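Local coordinates for chromosome partition protein Smc (Pyrococcus furiosus, PDB 3KTA) that is probably required for chromosome condensation and partitioning, its two terminal domains pairing into an ABC-type ATPase, of which this chain is the C-terminal piece, at residues B[14-19]-B[82-87]; B[31-36]-B[50-55]. All coordinates share one frame; numbering follows the deposited sequence.

Contact 1. Residues B[14-19]-B[82-87]; sequences EAISRN and QKFKPA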
loop_
_atom_site.group_PDB
_atom_site.type_symbol
_atom_site.label_atom_id
_atom_site.label_comp_id
_atom_site.label_asym_id
_atom_site.label_seq_id
_atom_site.Cartn_x
_atom_site.Cartn_y
_atom_site.Cartn_z
ATOM N N GLU B 14 -23.836 0.321 2.851
ATOM C CA GLU B 14 -24.512 -0.434 1.789
ATOM C C GLU B 14 -23.719 -0.360 0.496
ATOM O O GLU B 14 -23.703 -1.317 -0.266
ATOM C CB GLU B 14 -25.951 0.041 1.560
ATOM C CG GLU B 14 -26.896 -0.243 2.739
ATOM C CD GLU B 14 -27.013 -1.723 3.084
ATOM O OE1 GLU B 14 -26.689 -2.584 2.240
ATOM O OE2 GLU B 14 -27.442 -2.035 4.219
ATOM N N ALA B 15 -23.073 0.775 0.250
ATOM C CA ALA B 15 -22.259 0.934 -0.958
ATOM C C ALA B 15 -21.067 -0.009 -0.924
ATOM O O ALA B 15 -20.836 -0.775 -1.865
ATOM C CB ALA B 15 -21.805 2.378 -1.102
ATOM N N ILE B 16 -20.324 0.018 0.177
ATOM C CA ILE B 16 -19.175 -0.876 0.333
ATOM C C ILE B 16 -19.561 -2.366 0.381
ATOM O O ILE B 16 -18.862 -3.211 -0.187
ATOM C CB ILE B 16 -18.313 -0.443 1.542
ATOM C CG1 ILE B 16 -17.723 0.940 1.240
ATOM C CG2 ILE B 16 -17.195 -1.443 1.791
ATOM C CD1 ILE B 16 -17.038 1.618 2.410
ATOM N N SER B 17 -20.676 -2.685 1.044
ATOM C CA SER B 17 -21.167 -4.053 1.128
ATOM C C SER B 17 -21.457 -4.597 -0.261
ATOM O O SER B 17 -21.044 -5.714 -0.596
ATOM C CB SER B 17 -22.428 -4.100 2.006
ATOM O OG SER B 17 -22.935 -5.412 2.089
ATOM N N ARG B 18 -22.153 -3.808 -1.075
ATOM C CA ARG B 18 -22.501 -4.269 -2.427
ATOM C C ARG B 18 -21.225 -4.409 -3.264
ATOM O O ARG B 18 -21.036 -5.415 -3.977
ATOM C CB ARG B 18 -23.495 -3.326 -3.100
ATOM C CG ARG B 18 -23.803 -3.728 -4.551
ATOM C CD ARG B 18 -24.923 -2.894 -5.149
ATOM N N ASN B 19 -20.333 -3.426 -3.138
ATOM C CA ASN B 19 -19.036 -3.487 -3.817
ATOM C C ASN B 19 -18.282 -4.771 -3.457
ATOM O O ASN B 19 -17.709 -5.446 -4.321
ATOM C CB ASN B 19 -18.154 -2.281 -3.458
ATOM C CG ASN B 19 -18.667 -0.950 -4.050
ATOM O OD1 ASN B 19 -19.565 -0.921 -4.894
ATOM N ND2 ASN B 19 -18.084 0.152 -3.598
ATOM N N GLN B 82 -12.122 1.105 -1.985
ATOM C CA GLN B 82 -11.518 1.949 -3.011
ATOM C C GLN B 82 -12.562 2.409 -4.018
ATOM O O GLN B 82 -12.534 3.550 -4.479
ATOM C CB GLN B 82 -10.387 1.195 -3.724
ATOM C CG GLN B 82 -9.527 2.082 -4.637
ATOM C CD GLN B 82 -10.094 2.219 -6.028
ATOM O OE1 GLN B 82 -10.939 1.423 -6.463
ATOM N NE2 GLN B 82 -9.618 3.228 -6.753
ATOM N N LYS B 83 -13.469 1.509 -4.385
ATOM C CA LYS B 83 -14.489 1.833 -5.385
ATOM C C LYS B 83 -15.409 2.943 -4.866
ATOM O O LYS B 83 -15.808 3.842 -5.623
ATOM C CB LYS B 83 -15.292 0.584 -5.777
ATOM C CG LYS B 83 -16.456 0.870 -6.752
ATOM C CD LYS B 83 -17.023 -0.422 -7.338
ATOM C CE LYS B 83 -18.259 -0.155 -8.211
ATOM N NZ LYS B 83 -19.356 0.484 -7.411
ATOM N N PHE B 84 -15.730 2.887 -3.574
ATOM C CA PHE B 84 -16.607 3.884 -2.966
ATOM C C PHE B 84 -15.907 5.221 -2.751
ATOM O O PHE B 84 -16.490 6.286 -2.991
ATOM C CB PHE B 84 -17.134 3.380 -1.626
ATOM C CG PHE B 84 -17.921 4.413 -0.876
ATOM C CD1 PHE B 84 -19.205 4.750 -1.278
ATOM C CD2 PHE B 84 -17.362 5.065 0.208
ATOM C CE1 PHE B 84 -19.928 5.714 -0.592
ATOM C CE2 PHE B 84 -18.078 6.030 0.902
ATOM C CZ PHE B 84 -19.362 6.350 0.495
ATOM N N LYS B 85 -14.666 5.161 -2.276
ATOM C CA LYS B 85 -13.895 6.356 -2.005
ATOM C C LYS B 85 -12.427 6.138 -2.379
ATOM O O LYS B 85 -11.640 5.667 -1.571
ATOM C CB LYS B 85 -13.999 6.725 -0.520
ATOM C CG LYS B 85 -13.248 7.992 -0.153
ATOM C CD LYS B 85 -13.365 8.322 1.330
ATOM N N PRO B 86 -12.054 6.475 -3.614
ATOM C CA PRO B 86 -10.691 6.157 -4.049
ATOM C C PRO B 86 -9.658 6.918 -3.224
ATOM O O PRO B 86 -9.744 8.148 -3.152
ATOM C CB PRO B 86 -10.660 6.651 -5.496
ATOM C CG PRO B 86 -12.090 6.592 -5.945
ATOM C CD PRO B 86 -12.934 6.871 -4.727
ATOM N N ALA B 87 -8.708 6.215 -2.616
ATOM C CA ALA B 87 -7.634 6.880 -1.883
ATOM C C ALA B 87 -6.640 7.461 -2.879
ATOM O O ALA B 87 -6.576 7.018 -4.023
ATOM C CB ALA B 87 -6.943 5.915 -0.947
HETATM O O HOH W 1 -19.368 2.550 -4.684
#

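Contact 2. Residues B[31-36]-B[50-55]; sequences GSARLI and IEAKPA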
loop_
_atom_site.group_PDB
_atom_site.type_symbol
_atom_site.label_atom_id
_atom_site.label_comp_id
_atom_site.label_asym_id
_atom_site.label_seq_id
_atom_site.Cartn_x
_atom_site.Cartn_y
_atom_site.Cartn_z
ATOM N N GLY B 31 -17.865 -18.168 -6.571
ATOM C CA GLY B 31 -17.950 -17.956 -5.139
ATOM C C GLY B 31 -18.729 -16.693 -4.808
ATOM O O GLY B 31 -19.087 -15.919 -5.692
ATOM N N SER B 32 -19.009 -16.498 -3.527
ATOM C CA SER B 32 -19.733 -15.311 -3.083
ATOM C C SER B 32 -19.334 -14.944 -1.664
ATOM O O SER B 32 -18.823 -15.775 -0.916
ATOM C CB SER B 32 -21.249 -15.546 -3.159
ATOM O OG SER B 32 -21.675 -16.488 -2.184
ATOM N N ALA B 33 -19.565 -13.692 -1.292
ATOM C CA ALA B 33 -19.270 -13.263 0.066
ATOM C C ALA B 33 -20.112 -12.060 0.452
ATOM O O ALA B 33 -20.625 -11.348 -0.414
ATOM C CB ALA B 33 -17.784 -12.949 0.224
ATOM N N ARG B 34 -20.257 -11.849 1.759
ATOM C CA ARG B 34 -21.060 -10.747 2.297
ATOM C C ARG B 34 -20.360 -10.048 3.454
ATOM O O ARG B 34 -19.581 -10.662 4.192
ATOM C CB ARG B 34 -22.406 -11.252 2.846
ATOM C CG ARG B 34 -23.415 -11.736 1.845
ATOM C CD ARG B 34 -24.742 -12.006 2.571
ATOM N NE ARG B 34 -24.589 -12.977 3.655
ATOM C CZ ARG B 34 -25.152 -12.870 4.859
ATOM N NH1 ARG B 34 -25.913 -11.823 5.161
ATOM N NH2 ARG B 34 -24.950 -13.814 5.770
ATOM N N LEU B 35 -20.654 -8.763 3.607
ATOM C CA LEU B 35 -20.374 -8.030 4.837
ATOM C C LEU B 35 -21.642 -8.029 5.684
ATOM O O LEU B 35 -22.749 -7.843 5.170
ATOM C CB LEU B 35 -19.961 -6.589 4.548
ATOM C CG LEU B 35 -18.746 -6.362 3.644
ATOM C CD1 LEU B 35 -18.383 -4.892 3.639
ATOM C CD2 LEU B 35 -17.560 -7.207 4.093
ATOM N N ILE B 36 -21.481 -8.230 6.989
ATOM C CA ILE B 36 -22.627 -8.306 7.887
ATOM C C ILE B 36 -22.395 -7.428 9.105
ATOM O O ILE B 36 -21.371 -7.555 9.759
ATOM C CB ILE B 36 -22.820 -9.750 8.368
ATOM C CG1 ILE B 36 -22.921 -10.698 7.170
ATOM C CG2 ILE B 36 -24.047 -9.866 9.269
ATOM C CD1 ILE B 36 -22.869 -12.156 7.546
ATOM N N ILE B 50 -17.234 -10.635 8.131
ATOM C CA ILE B 50 -17.160 -11.111 6.758
ATOM C C ILE B 50 -17.619 -12.553 6.745
ATOM O O ILE B 50 -17.178 -13.351 7.568
ATOM C CB ILE B 50 -15.714 -11.040 6.220
ATOM C CG1 ILE B 50 -15.248 -9.586 6.159
ATOM C CG2 ILE B 50 -15.614 -11.700 4.841
ATOM C CD1 ILE B 50 -13.793 -9.414 5.776
ATOM N N GLU B 51 -18.526 -12.878 5.834
ATOM C CA GLU B 51 -18.950 -14.255 5.619
ATOM C C GLU B 51 -18.730 -14.645 4.163
ATOM O O GLU B 51 -19.338 -14.073 3.257
ATOM C CB GLU B 51 -20.422 -14.429 6.005
ATOM C CG GLU B 51 -21.015 -15.755 5.587
ATOM C CD GLU B 51 -22.521 -15.770 5.711
ATOM O OE1 GLU B 51 -23.209 -15.710 4.666
ATOM O OE2 GLU B 51 -23.012 -15.830 6.858
ATOM N N ALA B 52 -17.870 -15.631 3.936
ATOM C CA ALA B 52 -17.515 -15.993 2.574
ATOM C C ALA B 52 -17.825 -17.452 2.224
ATOM O O ALA B 52 -17.687 -18.356 3.048
ATOM C CB ALA B 52 -16.044 -15.681 2.314
ATOM N N LYS B 53 -18.245 -17.654 0.984
ATOM C CA LYS B 53 -18.470 -18.973 0.415
ATOM C C LYS B 53 -17.594 -19.053 -0.819
ATOM O O LYS B 53 -18.042 -18.728 -1.910
ATOM C CB LYS B 53 -19.934 -19.117 -0.017
ATOM C CG LYS B 53 -20.953 -18.906 1.092
ATOM C CD LYS B 53 -22.382 -18.932 0.543
ATOM C CE LYS B 53 -23.395 -18.740 1.658
ATOM N NZ LYS B 53 -24.789 -18.804 1.139
ATOM N N PRO B 54 -16.329 -19.459 -0.646
ATOM C CA PRO B 54 -15.348 -19.509 -1.739
ATOM C C PRO B 54 -15.837 -20.305 -2.951
ATOM O O PRO B 54 -15.511 -19.942 -4.086
ATOM C CB PRO B 54 -14.144 -20.199 -1.093
ATOM C CG PRO B 54 -14.255 -19.857 0.353
ATOM C CD PRO B 54 -15.734 -19.816 0.653
ATOM N N ALA B 55 -16.619 -21.355 -2.714
ATOM C CA ALA B 55 -17.142 -22.181 -3.807
ATOM C C ALA B 55 -18.627 -21.941 -4.095
ATOM O O ALA B 55 -19.232 -22.650 -4.904
ATOM C CB ALA B 55 -16.874 -23.664 -3.538
#

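Contact 1. Residues B[14-19]-B[82-87]
Two helices of the C-terminal lobe of the SMC head, 4-27 and 67-84, meet where the last turn of the second presents Lys83 and Phe84 to Ala15, Ile16 and Asn19 of the first. Lys83 NZ donates to Asn19 OD1 at 2.9 Å, approaching from above the carbonyl plane, 41° out of it, because the lysine arches over the amide. Lys83 CD lies 3.7 Å from Asn19 CG, and a bend at the last torsion (chi4 -61°) brings the ammonium back to the oxygen. Asn19 ND2 in turn donates to the backbone carbonyl of Ala80, one turn back along helix 67-84, and at 2.9 Å to water 1, which Lys83 NZ reaches only weakly. Asparagine suits this buried place because it offers an acceptor to the lysine and donors to a carbonyl and a water. The helix carrying Lys83 starts within the SGGE sequence of the ABC signature motif, so the contact ties the far end of the signature helix to helix 4-27. A leucine in place of Asn19 would probably leave the Lys83 ammonium without its acceptor and set its end free to turn. Beside this polar grip the packing is apolar: Ala15 CB, small enough for close approach, sits 3.5 Å from Phe84 CD1, meeting the ring obliquely. Ile16 crosses Phe84 at about a right angle, its CG1 3.8 Å from Phe84 CB. Phe84 also packs on Ile166 of the other chain, and Ile16 on Ile163 of that same partner.

Contact 2. Residues B[31-36]-B[50-55]
Arg34 and Glu51, paired on neighbouring antiparallel strands, run side by side and form a salt bridge in which a single carboxylate oxygen takes two donors. Arg34 NH2 reaches Glu51 OE1 at 2.8 Å with a fairly straight bond (161°), while Arg34 NE reaches the same oxygen at 3.2 Å and is more bent. OE1 lies in the guanidinium plane at its edge, yet both nitrogens come to it from above one face of the carboxylate, the two planes standing 60° apart. The bend at chi3 (-57°) folds the arginine so that it runs alongside the glutamate. Two pairs of backbone hydrogen bonds lie beneath: Ser32 with Lys53, including Lys53 N to Ser32 O at 2.7 Å, and Arg34 with Glu51. Ile36, on the same side as the ion pair, lays CG1 over one guanidinium face, toward its rim, and sets CD1 3.7 Å from Glu51 CB, shielding part of the pair with hydrocarbon. The other side is apolar. Ala33 CB meets Ala52 CB at 3.9 Å in a non-hydrogen-bonded pair where the CA atoms are 4.1 Å apart, and Leu35 CD2 lies 3.9 Å from Ile50 CG1. Small alanines and branched residues suit this buried side, which receives Phe20 and Phe24 of helix 4-27. At the strand end Gly31 CA comes 3.3 Å from Pro54 O, and a beta carbon there would collide with that oxygen. With one side largely polar and the other apolar and turned to helix 4-27, the arrangement is that of an amphipathic antiparallel beta hairpin, strands 32-37 and 48-53.

Contact 2 is nested in the chain inside the loop closed by contact 1: helix 4-27 leads into the hairpin of strands 32-37 and 48-53, and helix 67-84 follows. The centres lie about 16 Å apart, and the two contacts touch directly, Leu35 CD1 resting 3.8 Å from Ser17 CA. Helix 4-27 is thus shared ground, meeting the end of helix 67-84 in contact 1 and the apolar side of the hairpin in contact 2. Ile50 also packs on Thr73 of helix 67-84. Together they build one compact part of the C-terminal lobe, with residues of both contacts packing on the other chain, probably the N-terminal half of the ATPase.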